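Local coordinates for glucose-6-phosphate isomerase (Plasmodium falciparum, PDB 3QKI), which probably catalyses the interconversion of alpha-D-glucose 6-phosphate and beta-D-fructose 6-phosphate, the isomerase step of glycolysis and gluconeogenesis, at residues A[59-64]-A[341-346]; A[186-191]-A[521-526]; A[381-386]-A[421-426]; A[447-452]-A[515-520]. One frame throughout, in Å; residues are numbered along the deposited sequence.

Contacts 1 and 4 include strands of the six-stranded mixed sheet, while contact 3 lies in loops that follow two others, 375-380 and 418-420. Contact 1 packs the rim strand 58-61 on helix 330-349, and contact 4 pairs the inner strands 443-448 and 513-518. Contact 2 sets helix 179-197 against helix 523-543, the helix that follows strand 513-518. Centres of contacts 2, 3 and 4 lie 11 to 14 Å apart, those of contacts 1 and 3 about 23 Å. Along the chain, contacts 1 and 2 alternate, while contacts 3 and 4 fall, in that order, between the segments of contact 2. Sheet and helices thus form one continuous body that reaches the second subunit.

Contact 1. Residues A[59-64]-A[341-346]; sequences KKFKNF and HDMDEH
Asp342 OD2 accepts one hydrogen bond, from Tyr524 OH, and has Lys62 NZ 4.1 Å away, near enough for attraction between opposite charges but too far for a salt bridge. The larger part of the contact is aromatic. One face of the Phe61 ring meets His346, with His346 CB 3.7 Å from Phe61 CZ and the imidazole stacked face to face, its plane turned by 27° at a centroid separation of 4.5 Å. On the opposite face Lys62 CG lies over the ring centre, so the phenyl group is sandwiched. Lys62 and Asn63 form a tight type II' turn between strands 58-61 and 64-70, a beta-hairpin closed by Phe61 N to Phe64 O at 3.0 Å and resting on helix 330-349. As the first corner of that turn, Lys62 folds its CG back over the ring through chi1 (-56°) and a bend at chi2 (-89°). His346 NE2 is bonded to the backbone N of Ile356, which limits rotation of the imidazole. Met343, bent along its chain, carries its methyl between the two phenylalanines: Met343 CE is 3.7 Å from Phe61 CD1 and reaches the edge of the Phe64 ring, 3.5 Å from Phe64 CE1.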
loop_
_atom_site.group_PDB
_atom_site.type_symbol
_atom_site.label_atom_id
_atom_site.label_comp_id
_atom_site.label_asym_id
_atom_site.label_seq_id
_atom_site.Cartn_x
_atom_site.Cartn_y
_atom_site.Cartn_z
ATOM N N LYS A 59 0.590 22.447 18.027
ATOM C CA LYS A 59 -0.219 22.105 19.195
ATOM C C LYS A 59 0.392 20.921 19.933
ATOM O O LYS A 59 1.017 20.066 19.304
ATOM C CB LYS A 59 -1.662 21.783 18.752
ATOM C CG LYS A 59 -2.341 22.865 17.906
ATOM C CD LYS A 59 -2.830 24.029 18.760
ATOM C CE LYS A 59 -3.443 25.126 17.943
ATOM N NZ LYS A 59 -3.448 26.420 18.695
ATOM N N LYS A 60 0.218 20.876 21.273
ATOM C CA LYS A 60 0.706 19.788 22.131
ATOM C C LYS A 60 -0.439 19.110 22.881
ATOM O O LYS A 60 -1.263 19.806 23.494
ATOM C CB LYS A 60 1.752 20.300 23.139
ATOM N N PHE A 61 -0.494 17.762 22.842
ATOM C CA PHE A 61 -1.460 16.983 23.613
ATOM C C PHE A 61 -0.771 15.768 24.124
ATOM O O PHE A 61 -0.351 14.915 23.331
ATOM C CB PHE A 61 -2.770 16.622 22.876
ATOM C CG PHE A 61 -3.761 15.873 23.749
ATOM C CD1 PHE A 61 -4.176 14.593 23.416
ATOM C CD2 PHE A 61 -4.230 16.428 24.937
ATOM C CE1 PHE A 61 -5.076 13.899 24.228
ATOM C CE2 PHE A 61 -5.124 15.728 25.751
ATOM C CZ PHE A 61 -5.528 14.459 25.400
ATOM N N LYS A 62 -0.631 15.693 25.454
ATOM C CA LYS A 62 0.052 14.609 26.157
ATOM C C LYS A 62 1.518 14.487 25.672
ATOM O O LYS A 62 2.296 15.441 25.782
ATOM C CB LYS A 62 -0.720 13.252 26.053
ATOM C CG LYS A 62 -2.171 13.290 26.545
ATOM C CD LYS A 62 -2.308 12.990 28.025
ATOM C CE LYS A 62 -3.754 13.049 28.441
ATOM N NZ LYS A 62 -3.892 13.023 29.925
ATOM N N ASN A 63 1.836 13.324 25.097
ATOM C CA ASN A 63 3.162 12.947 24.629
ATOM C C ASN A 63 3.416 13.216 23.129
ATOM O O ASN A 63 4.202 12.498 22.494
ATOM C CB ASN A 63 3.445 11.488 25.034
ATOM C CG ASN A 63 2.246 10.566 25.020
ATOM O OD1 ASN A 63 2.007 9.849 24.050
ATOM N ND2 ASN A 63 1.483 10.543 26.104
ATOM N N PHE A 64 2.765 14.263 22.555
ATOM C CA PHE A 64 2.944 14.588 21.140
ATOM C C PHE A 64 2.693 16.008 20.721
ATOM O O PHE A 64 1.896 16.719 21.348
ATOM C CB PHE A 64 2.192 13.600 20.229
ATOM C CG PHE A 64 0.742 13.889 19.904
ATOM C CD1 PHE A 64 -0.280 13.341 20.669
ATOM C CD2 PHE A 64 0.399 14.608 18.769
ATOM C CE1 PHE A 64 -1.615 13.576 20.349
ATOM C CE2 PHE A 64 -0.942 14.840 18.447
ATOM C CZ PHE A 64 -1.937 14.312 19.229
ATOM N N HIS A 341 -9.393 6.529 24.732
ATOM C CA HIS A 341 -10.307 7.271 25.585
ATOM C C HIS A 341 -9.870 8.712 25.830
ATOM O O HIS A 341 -10.694 9.621 25.684
ATOM C CB HIS A 341 -10.550 6.535 26.910
ATOM C CG HIS A 341 -11.493 7.273 27.815
ATOM N ND1 HIS A 341 -12.819 7.474 27.469
ATOM C CD2 HIS A 341 -11.262 7.861 29.010
ATOM C CE1 HIS A 341 -13.356 8.138 28.476
ATOM N NE2 HIS A 341 -12.462 8.378 29.432
ATOM N N ASP A 342 -8.579 8.935 26.163
ATOM C CA ASP A 342 -8.057 10.279 26.411
ATOM C C ASP A 342 -8.123 11.167 25.182
ATOM O O ASP A 342 -8.462 12.344 25.304
ATOM C CB ASP A 342 -6.643 10.229 27.007
ATOM C CG ASP A 342 -6.623 9.765 28.452
ATOM O OD1 ASP A 342 -7.710 9.737 29.086
ATOM O OD2 ASP A 342 -5.532 9.431 28.949
ATOM N N MET A 343 -7.872 10.602 23.990
ATOM C CA MET A 343 -8.014 11.360 22.743
ATOM C C MET A 343 -9.518 11.618 22.445
ATOM O O MET A 343 -9.850 12.706 21.991
ATOM C CB MET A 343 -7.309 10.651 21.572
ATOM C CG MET A 343 -7.416 11.399 20.226
ATOM S SD MET A 343 -6.783 13.104 20.237
ATOM C CE MET A 343 -5.069 12.778 20.298
ATOM N N ASP A 344 -10.426 10.636 22.733
ATOM C CA ASP A 344 -11.870 10.818 22.569
ATOM C C ASP A 344 -12.345 12.021 23.408
ATOM O O ASP A 344 -13.090 12.869 22.897
ATOM C CB ASP A 344 -12.668 9.583 23.012
ATOM C CG ASP A 344 -12.543 8.360 22.124
ATOM O OD1 ASP A 344 -12.038 8.495 20.975
ATOM O OD2 ASP A 344 -12.866 7.251 22.601
ATOM N N GLU A 345 -11.905 12.089 24.685
ATOM C CA GLU A 345 -12.257 13.173 25.626
ATOM C C GLU A 345 -11.785 14.529 25.132
ATOM O O GLU A 345 -12.521 15.515 25.226
ATOM C CB GLU A 345 -11.706 12.881 27.034
ATOM C CG GLU A 345 -12.406 11.717 27.715
ATOM C CD GLU A 345 -13.759 12.060 28.313
ATOM O OE1 GLU A 345 -13.789 12.850 29.280
ATOM O OE2 GLU A 345 -14.782 11.517 27.839
ATOM N N HIS A 346 -10.577 14.569 24.545
ATOM C CA HIS A 346 -10.011 15.777 23.954
ATOM C C HIS A 346 -10.888 16.202 22.767
ATOM O O HIS A 346 -11.296 17.368 22.673
ATOM C CB HIS A 346 -8.558 15.516 23.474
ATOM C CG HIS A 346 -8.001 16.630 22.665
ATOM N ND1 HIS A 346 -7.551 17.802 23.259
ATOM C CD2 HIS A 346 -7.870 16.740 21.322
ATOM C CE1 HIS A 346 -7.148 18.582 22.270
ATOM N NE2 HIS A 346 -7.319 17.989 21.082
#

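Contact 2. Residues A[186-191]-A[521-526]; sequences EAMKYY and LNFYTC
Met188 has the most surface buried here, and its bent chain meets Phe523 through CB, CG and CE. Met188 CE sits over the middle of the Phe523 ring, 3.8 Å from the centroid and only 10° off the normal, a CH-pi contact; the sulfur lies farther out above the ring, a Met-aromatic contact. Bends at chi2 (-41°) and chi3 fold the methyl back, and it also presses on the start of the opposing helix, with Met188 CE 3.3 Å from Asn522 C. Met188 SD lies 3.6 Å from Cys526 CB. The arrangement is that of one helix, 179-197, packed against the N-terminal turn of another, 523-543. Asn522 is the N-cap of the second: its OD1 accepts from Thr525 N at 2.9 Å, the donor lying almost in line with the carbonyl bond. Tyr191 flanks this cap. Asn522 CA stands over the centre of the Tyr191 ring, 4.0 Å from the centroid, and both side chains run the same way, so that one water can join Tyr191 OH, 2.6 Å from it, to Asn522 ND2, from which it accepts. Near the plane of the Tyr191 ring, Phe523 CE2 touches Tyr191 CD1 at 3.8 Å. Phe328, from helix 318-328, packs against both Met188 and Phe523.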
loop_
_atom_site.group_PDB
_atom_site.type_symbol
_atom_site.label_atom_id
_atom_site.label_comp_id
_atom_site.label_asym_id
_atom_site.label_seq_id
_atom_site.Cartn_x
_atom_site.Cartn_y
_atom_site.Cartn_z
ATOM N N GLU A 186 1.195 -5.215 14.146
ATOM C CA GLU A 186 2.502 -4.883 13.587
ATOM C C GLU A 186 3.167 -3.689 14.296
ATOM O O GLU A 186 4.381 -3.695 14.477
ATOM C CB GLU A 186 2.387 -4.646 12.076
ATOM C CG GLU A 186 2.157 -5.933 11.294
ATOM C CD GLU A 186 3.288 -6.940 11.359
ATOM O OE1 GLU A 186 4.466 -6.529 11.480
ATOM O OE2 GLU A 186 2.988 -8.153 11.320
ATOM N N ALA A 187 2.373 -2.692 14.711
ATOM C CA ALA A 187 2.897 -1.512 15.392
ATOM C C ALA A 187 3.504 -1.845 16.753
ATOM O O ALA A 187 4.546 -1.308 17.119
ATOM C CB ALA A 187 1.794 -0.481 15.571
ATOM N N MET A 188 2.821 -2.708 17.501
ATOM C CA MET A 188 3.138 -3.017 18.890
ATOM C C MET A 188 3.988 -4.254 19.172
ATOM O O MET A 188 4.555 -4.340 20.259
ATOM C CB MET A 188 1.834 -3.057 19.716
ATOM C CG MET A 188 1.058 -1.732 19.725
ATOM S SD MET A 188 2.091 -0.224 19.881
ATOM C CE MET A 188 2.942 -0.585 21.424
ATOM N N LYS A 189 4.010 -5.231 18.271
ATOM C CA LYS A 189 4.721 -6.476 18.541
ATOM C C LYS A 189 6.165 -6.340 19.006
ATOM O O LYS A 189 6.539 -6.991 19.980
ATOM C CB LYS A 189 4.513 -7.541 17.457
ATOM C CG LYS A 189 5.269 -7.284 16.143
ATOM C CD LYS A 189 4.892 -8.368 15.113
ATOM C CE LYS A 189 5.879 -8.400 13.974
ATOM N NZ LYS A 189 5.323 -9.127 12.794
ATOM N N TYR A 190 6.957 -5.466 18.350
ATOM C CA TYR A 190 8.357 -5.266 18.726
ATOM C C TYR A 190 8.490 -4.505 20.007
ATOM O O TYR A 190 9.435 -4.750 20.742
ATOM C CB TYR A 190 9.202 -4.678 17.583
ATOM C CG TYR A 190 9.517 -5.744 16.560
ATOM C CD1 TYR A 190 10.430 -6.762 16.843
ATOM C CD2 TYR A 190 8.821 -5.812 15.356
ATOM C CE1 TYR A 190 10.715 -7.760 15.915
ATOM C CE2 TYR A 190 9.084 -6.824 14.424
ATOM C CZ TYR A 190 10.044 -7.788 14.705
ATOM O OH TYR A 190 10.279 -8.815 13.807
ATOM N N TYR A 191 7.510 -3.624 20.333
ATOM C CA TYR A 191 7.557 -2.929 21.623
ATOM C C TYR A 191 7.360 -3.987 22.722
ATOM O O TYR A 191 8.109 -4.038 23.693
ATOM C CB TYR A 191 6.491 -1.837 21.699
ATOM C CG TYR A 191 6.492 -1.108 23.022
ATOM C CD1 TYR A 191 5.627 -1.481 24.043
ATOM C CD2 TYR A 191 7.386 -0.071 23.269
ATOM C CE1 TYR A 191 5.640 -0.834 25.279
ATOM C CE2 TYR A 191 7.422 0.576 24.509
ATOM C CZ TYR A 191 6.548 0.185 25.511
ATOM O OH TYR A 191 6.554 0.817 26.724
ATOM N N LEU A 521 6.355 5.100 20.653
ATOM C CA LEU A 521 5.191 4.326 20.217
ATOM C C LEU A 521 4.991 3.188 21.225
ATOM O O LEU A 521 5.581 2.112 21.105
ATOM C CB LEU A 521 5.317 3.812 18.776
ATOM C CG LEU A 521 4.085 3.045 18.219
ATOM C CD1 LEU A 521 2.776 3.851 18.356
ATOM C CD2 LEU A 521 4.320 2.609 16.789
ATOM N N ASN A 522 4.228 3.468 22.278
ATOM C CA ASN A 522 3.904 2.473 23.286
ATOM C C ASN A 522 2.391 2.174 23.129
ATOM O O ASN A 522 1.767 2.687 22.185
ATOM C CB ASN A 522 4.302 2.941 24.698
ATOM C CG ASN A 522 3.707 4.254 25.132
ATOM O OD1 ASN A 522 2.637 4.667 24.689
ATOM N ND2 ASN A 522 4.415 4.965 25.982
ATOM N N PHE A 523 1.812 1.315 23.974
ATOM C CA PHE A 523 0.388 0.967 23.841
ATOM C C PHE A 523 -0.554 2.169 23.967
ATOM O O PHE A 523 -1.483 2.312 23.170
ATOM C CB PHE A 523 -0.001 -0.173 24.796
ATOM C CG PHE A 523 0.532 -1.507 24.341
ATOM C CD1 PHE A 523 -0.192 -2.299 23.461
ATOM C CD2 PHE A 523 1.768 -1.973 24.792
ATOM C CE1 PHE A 523 0.322 -3.526 23.008
ATOM C CE2 PHE A 523 2.270 -3.208 24.360
ATOM C CZ PHE A 523 1.542 -3.980 23.473
ATOM N N TYR A 524 -0.290 3.048 24.949
ATOM C CA TYR A 524 -1.082 4.236 25.195
ATOM C C TYR A 524 -1.053 5.183 23.968
ATOM O O TYR A 524 -2.105 5.621 23.503
ATOM C CB TYR A 524 -0.571 4.938 26.467
ATOM C CG TYR A 524 -1.310 6.218 26.770
ATOM C CD1 TYR A 524 -0.808 7.447 26.357
ATOM C CD2 TYR A 524 -2.509 6.204 27.487
ATOM C CE1 TYR A 524 -1.475 8.636 26.656
ATOM C CE2 TYR A 524 -3.192 7.383 27.773
ATOM C CZ TYR A 524 -2.682 8.594 27.333
ATOM O OH TYR A 524 -3.358 9.763 27.560
ATOM N N THR A 525 0.159 5.497 23.469
ATOM C CA THR A 525 0.361 6.365 22.314
ATOM C C THR A 525 -0.279 5.769 21.039
ATOM O O THR A 525 -0.775 6.517 20.206
ATOM C CB THR A 525 1.859 6.687 22.191
ATOM O OG1 THR A 525 2.311 7.296 23.409
ATOM C CG2 THR A 525 2.167 7.586 21.041
ATOM N N CYS A 526 -0.246 4.430 20.882
ATOM C CA CYS A 526 -0.858 3.801 19.704
ATOM C C CYS A 526 -2.385 4.031 19.740
ATOM O O CYS A 526 -3.007 4.208 18.691
ATOM C CB CYS A 526 -0.508 2.319 19.620
ATOM S SG CYS A 526 -0.784 1.587 17.985
HETATM O O HOH W 1 6.662 3.416 27.226
#

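Contact 3. Residues A[381-386]-A[421-426]; sequences YFQNLL and GEPGTN
Tyr381 and Gly424 bring together two loops that follow neighbouring parallel strands, 375-380 and 418-420, of an alpha/beta sheet; the side chain of Thr425 lies about 4 Å from that of His429, which binds fructose 6-phosphate in another structure of this protein. The ring's face contact is a CH-pi interaction: with no side chain, Gly424 brings its CA down over the centre of the Tyr381 ring, 3.6 Å from the centroid and 6° off its normal. Tyr381 OH is hydrogen-bonded to Gln428 and Tyr432, fixing its far end. Apolar packing centres on Pro423, whose CG is 3.7 Å from Leu386 CB. Gln383, bent at chi2 (64°), sets its polar OE1 against the same proline, 3.7 Å from Pro423 CG. The direct polar approach is poor: Gln383 OE1 and Asn426 ND2 are 3.3 Å apart at an unsuitable angle, and OE1 instead accepts from Asn225 of the second subunit. That asparagine also bonds the O and N-H of the cis Gly424-Thr425 peptide. One water can donate to Leu386 O at 2.8 Å and to Glu422 OE1 at 2.7 Å; another lies 3.1 Å from Gly421 O and the same distance from Leu386 O.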
loop_
_atom_site.group_PDB
_atom_site.type_symbol
_atom_site.label_atom_id
_atom_site.label_comp_id
_atom_site.label_asym_id
_atom_site.label_seq_id
_atom_site.Cartn_x
_atom_site.Cartn_y
_atom_site.Cartn_z
ATOM N N TYR A 381 7.299 7.679 9.617
ATOM C CA TYR A 381 8.752 7.420 9.576
ATOM C C TYR A 381 9.050 6.406 10.704
ATOM O O TYR A 381 9.670 6.720 11.721
ATOM C CB TYR A 381 9.550 8.730 9.673
ATOM C CG TYR A 381 9.743 9.334 8.300
ATOM C CD1 TYR A 381 8.655 9.803 7.566
ATOM C CD2 TYR A 381 10.990 9.324 7.682
ATOM C CE1 TYR A 381 8.809 10.271 6.261
ATOM C CE2 TYR A 381 11.157 9.791 6.374
ATOM C CZ TYR A 381 10.058 10.239 5.658
ATOM O OH TYR A 381 10.207 10.692 4.370
ATOM N N PHE A 382 8.522 5.178 10.518
ATOM C CA PHE A 382 8.568 4.105 11.497
ATOM C C PHE A 382 8.101 2.838 10.797
ATOM O O PHE A 382 6.912 2.682 10.520
ATOM C CB PHE A 382 7.639 4.442 12.699
ATOM C CG PHE A 382 8.087 3.911 14.042
ATOM C CD1 PHE A 382 9.165 4.488 14.717
ATOM C CD2 PHE A 382 7.432 2.833 14.639
ATOM C CE1 PHE A 382 9.562 4.009 15.985
ATOM C CE2 PHE A 382 7.839 2.349 15.902
ATOM C CZ PHE A 382 8.886 2.950 16.570
ATOM N N GLN A 383 9.046 1.932 10.489
ATOM C CA GLN A 383 8.719 0.679 9.819
ATOM C C GLN A 383 7.634 -0.167 10.537
ATOM O O GLN A 383 6.869 -0.844 9.851
ATOM C CB GLN A 383 9.986 -0.130 9.506
ATOM C CG GLN A 383 9.762 -1.347 8.597
ATOM C CD GLN A 383 9.293 -1.005 7.199
ATOM O OE1 GLN A 383 9.366 0.127 6.733
ATOM N NE2 GLN A 383 8.754 -1.978 6.509
ATOM N N ASN A 384 7.534 -0.099 11.894
ATOM C CA ASN A 384 6.507 -0.863 12.602
ATOM C C ASN A 384 5.095 -0.383 12.304
ATOM O O ASN A 384 4.157 -1.132 12.487
ATOM C CB ASN A 384 6.831 -1.069 14.093
ATOM C CG ASN A 384 8.109 -1.859 14.276
ATOM O OD1 ASN A 384 8.517 -2.619 13.406
ATOM N ND2 ASN A 384 8.802 -1.666 15.377
ATOM N N LEU A 385 4.963 0.839 11.741
ATOM C CA LEU A 385 3.687 1.385 11.284
ATOM C C LEU A 385 3.388 0.990 9.802
ATOM O O LEU A 385 2.536 1.609 9.186
ATOM C CB LEU A 385 3.617 2.908 11.526
ATOM C CG LEU A 385 3.372 3.322 13.014
ATOM C CD1 LEU A 385 3.409 4.830 13.160
ATOM C CD2 LEU A 385 2.036 2.832 13.524
ATOM N N LEU A 386 4.059 -0.061 9.260
ATOM C CA LEU A 386 3.849 -0.505 7.874
ATOM C C LEU A 386 2.404 -0.867 7.517
ATOM O O LEU A 386 2.058 -0.844 6.344
ATOM C CB LEU A 386 4.878 -1.557 7.358
ATOM C CG LEU A 386 4.918 -2.948 8.023
ATOM C CD1 LEU A 386 4.116 -3.920 7.256
ATOM C CD2 LEU A 386 6.318 -3.518 7.987
ATOM N N GLY A 421 0.175 5.412 0.815
ATOM C CA GLY A 421 1.428 5.624 1.506
ATOM C C GLY A 421 2.193 4.371 1.830
ATOM O O GLY A 421 1.666 3.257 1.759
ATOM N N GLU A 422 3.449 4.584 2.198
ATOM C CA GLU A 422 4.407 3.587 2.649
ATOM C C GLU A 422 5.220 4.252 3.743
ATOM O O GLU A 422 5.397 5.473 3.700
ATOM C CB GLU A 422 5.353 3.167 1.502
ATOM C CG GLU A 422 4.731 2.181 0.509
ATOM C CD GLU A 422 4.150 0.882 1.052
ATOM O OE1 GLU A 422 4.651 0.352 2.072
ATOM O OE2 GLU A 422 3.215 0.363 0.407
ATOM N N PRO A 423 5.739 3.481 4.727
ATOM C CA PRO A 423 6.557 4.112 5.782
ATOM C C PRO A 423 7.820 4.760 5.226
ATOM O O PRO A 423 8.351 4.287 4.238
ATOM C CB PRO A 423 6.948 2.955 6.705
ATOM C CG PRO A 423 6.107 1.831 6.323
ATOM C CD PRO A 423 5.601 2.025 4.929
ATOM N N GLY A 424 8.241 5.865 5.827
ATOM C CA GLY A 424 9.499 6.500 5.468
ATOM C C GLY A 424 10.627 5.687 6.102
ATOM O O GLY A 424 10.441 5.123 7.193
ATOM N N THR A 425 11.786 5.543 5.452
ATOM C CA THR A 425 12.240 6.129 4.190
ATOM C C THR A 425 11.804 5.343 2.946
ATOM O O THR A 425 12.139 5.774 1.846
ATOM C CB THR A 425 13.784 6.283 4.203
ATOM O OG1 THR A 425 14.380 5.005 4.467
ATOM C CG2 THR A 425 14.267 7.335 5.185
ATOM N N ASN A 426 11.077 4.207 3.091
ATOM C CA ASN A 426 10.639 3.420 1.922
ATOM C C ASN A 426 9.848 4.206 0.869
ATOM O O ASN A 426 10.206 4.151 -0.309
ATOM C CB ASN A 426 9.862 2.187 2.340
ATOM C CG ASN A 426 10.651 1.167 3.087
ATOM O OD1 ASN A 426 11.849 1.275 3.255
ATOM N ND2 ASN A 426 9.988 0.131 3.542
HETATM O O HOH W 2 3.617 -1.231 4.023
HETATM O O HOH W 3 2.131 1.345 4.181
#

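Contact 4. Residues A[447-452]-A[515-520]; sequences GFKHSH and LLLFDE
Gly447 and Phe448 pair in parallel register with Leu517 and Phe518, at CA separations of 4.9 and 4.8 Å. Gly447 uses both of its backbone polar groups: its N donates to Leu516 O at 2.8 Å, and its O accepts from Phe518 N at 2.9 Å. Lys449 N continues the pattern, donating to Phe518 O at 3.0 Å with a weaker second bond to Asp519 O. That Asp519 carbonyl oxygen gathers further donors, a weak one from His450 N and a straighter one from His450 ND1, 3.2 Å away with an N-H...O angle of 150°. The imidazole approaches from above the carbonyl plane. Phe448 and Phe518 project from the same face of the sheet and run side by side. The ring planes differ by 24°, yet with centroids 5.4 Å apart they scarcely overlap, and the firm touch is Phe448 CD2 against Phe518 CB, at 3.4 Å, while Phe382 and Phe64 extend the aromatic row. Leu517 points to the other face; its CG, trans to its N (chi1 178°), lays CD1 beside Gly447. Lys449 NZ bonds the carbonyl of Tyr593 of the second subunit, with a cation-pi contact to its ring. The connection between the strands includes helices 464-481 and 485-495, and Leu517 packs on Met469 of the first, as in a beta-alpha-beta crossover of the SIS-type alpha/beta domains of the glucose-6-phosphate isomerase family.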
loop_
_atom_site.group_PDB
_atom_site.type_symbol
_atom_site.label_atom_id
_atom_site.label_comp_id
_atom_site.label_asym_id
_atom_site.label_seq_id
_atom_site.Cartn_x
_atom_site.Cartn_y
_atom_site.Cartn_z
ATOM N N GLY A 447 6.230 10.664 13.254
ATOM C CA GLY A 447 7.553 10.299 13.734
ATOM C C GLY A 447 7.591 10.180 15.235
ATOM O O GLY A 447 6.694 10.698 15.921
ATOM N N PHE A 448 8.629 9.481 15.747
ATOM C CA PHE A 448 8.838 9.240 17.174
ATOM C C PHE A 448 10.231 9.645 17.597
ATOM O O PHE A 448 11.157 9.624 16.780
ATOM C CB PHE A 448 8.567 7.770 17.517
ATOM C CG PHE A 448 7.176 7.349 17.114
ATOM C CD1 PHE A 448 6.921 6.857 15.834
ATOM C CD2 PHE A 448 6.104 7.508 17.985
ATOM C CE1 PHE A 448 5.617 6.545 15.437
ATOM C CE2 PHE A 448 4.800 7.199 17.576
ATOM C CZ PHE A 448 4.571 6.705 16.311
ATOM N N LYS A 449 10.385 10.005 18.881
ATOM C CA LYS A 449 11.688 10.384 19.439
ATOM C C LYS A 449 12.557 9.172 19.688
ATOM O O LYS A 449 13.786 9.275 19.625
ATOM C CB LYS A 449 11.494 11.154 20.753
ATOM C CG LYS A 449 11.055 12.606 20.542
ATOM C CD LYS A 449 10.765 13.302 21.892
ATOM C CE LYS A 449 12.016 13.361 22.770
ATOM N NZ LYS A 449 11.900 14.385 23.836
ATOM N N HIS A 450 11.925 8.016 19.920
ATOM C CA HIS A 450 12.621 6.769 20.236
ATOM C C HIS A 450 12.262 5.647 19.306
ATOM O O HIS A 450 11.122 5.539 18.850
ATOM C CB HIS A 450 12.352 6.342 21.703
ATOM C CG HIS A 450 12.852 7.353 22.683
ATOM N ND1 HIS A 450 12.028 8.354 23.186
ATOM C CD2 HIS A 450 14.112 7.560 23.132
ATOM C CE1 HIS A 450 12.805 9.107 23.950
ATOM N NE2 HIS A 450 14.065 8.670 23.944
ATOM N N SER A 451 13.229 4.741 19.115
ATOM C CA SER A 451 13.071 3.535 18.317
ATOM C C SER A 451 12.545 2.368 19.183
ATOM O O SER A 451 12.690 2.396 20.404
ATOM C CB SER A 451 14.437 3.121 17.762
ATOM O OG SER A 451 14.307 1.978 16.932
ATOM N N HIS A 452 12.023 1.303 18.547
ATOM C CA HIS A 452 11.687 0.057 19.250
ATOM C C HIS A 452 12.958 -0.828 19.284
ATOM O O HIS A 452 12.991 -1.827 19.988
ATOM C CB HIS A 452 10.549 -0.710 18.536
ATOM C CG HIS A 452 9.162 -0.177 18.801
ATOM N ND1 HIS A 452 8.075 -0.609 18.054
ATOM C CD2 HIS A 452 8.729 0.729 19.716
ATOM C CE1 HIS A 452 7.028 0.049 18.532
ATOM N NE2 HIS A 452 7.373 0.872 19.525
ATOM N N LEU A 515 3.030 17.526 10.465
ATOM C CA LEU A 515 3.972 16.710 11.227
ATOM C C LEU A 515 3.348 16.300 12.550
ATOM O O LEU A 515 2.830 17.142 13.284
ATOM C CB LEU A 515 5.303 17.433 11.492
ATOM C CG LEU A 515 6.176 17.817 10.305
ATOM C CD1 LEU A 515 7.409 18.559 10.787
ATOM C CD2 LEU A 515 6.684 16.610 9.588
ATOM N N LEU A 516 3.395 15.005 12.852
ATOM C CA LEU A 516 2.935 14.435 14.124
ATOM C C LEU A 516 4.168 13.806 14.766
ATOM O O LEU A 516 4.723 12.847 14.207
ATOM C CB LEU A 516 1.818 13.383 13.932
ATOM C CG LEU A 516 0.460 13.894 13.469
ATOM C CD1 LEU A 516 -0.436 12.740 12.995
ATOM C CD2 LEU A 516 -0.267 14.646 14.586
ATOM N N LEU A 517 4.630 14.382 15.900
ATOM C CA LEU A 517 5.825 13.881 16.574
ATOM C C LEU A 517 5.501 13.432 17.984
ATOM O O LEU A 517 5.156 14.261 18.819
ATOM C CB LEU A 517 7.000 14.908 16.544
ATOM C CG LEU A 517 8.316 14.528 17.268
ATOM C CD1 LEU A 517 8.903 13.204 16.743
ATOM C CD2 LEU A 517 9.353 15.635 17.116
ATOM N N PHE A 518 5.614 12.114 18.235
ATOM C CA PHE A 518 5.326 11.510 19.544
ATOM C C PHE A 518 6.626 11.207 20.257
ATOM O O PHE A 518 7.662 11.095 19.610
ATOM C CB PHE A 518 4.541 10.196 19.361
ATOM C CG PHE A 518 3.151 10.284 18.750
ATOM C CD1 PHE A 518 2.021 10.264 19.552
ATOM C CD2 PHE A 518 2.982 10.345 17.371
ATOM C CE1 PHE A 518 0.741 10.340 18.995
ATOM C CE2 PHE A 518 1.710 10.401 16.811
ATOM C CZ PHE A 518 0.590 10.394 17.624
ATOM N N ASP A 519 6.599 11.017 21.576
ATOM C CA ASP A 519 7.853 10.653 22.231
ATOM C C ASP A 519 8.218 9.179 21.959
ATOM O O ASP A 519 9.342 8.860 21.577
ATOM C CB ASP A 519 7.822 10.981 23.736
ATOM C CG ASP A 519 6.834 10.194 24.582
ATOM O OD1 ASP A 519 5.855 9.640 24.009
ATOM O OD2 ASP A 519 7.032 10.134 25.820
ATOM N N GLU A 520 7.244 8.289 22.083
ATOM C CA GLU A 520 7.492 6.860 21.924
ATOM C C GLU A 520 6.219 6.209 21.373
ATOM O O GLU A 520 5.121 6.688 21.656
ATOM C CB GLU A 520 7.778 6.319 23.349
ATOM C CG GLU A 520 8.143 4.854 23.470
ATOM C CD GLU A 520 8.579 4.442 24.865
ATOM O OE1 GLU A 520 8.094 5.052 25.847
ATOM O OE2 GLU A 520 9.397 3.497 24.974
HETATM O O HOH W 4 10.173 2.948 21.971
#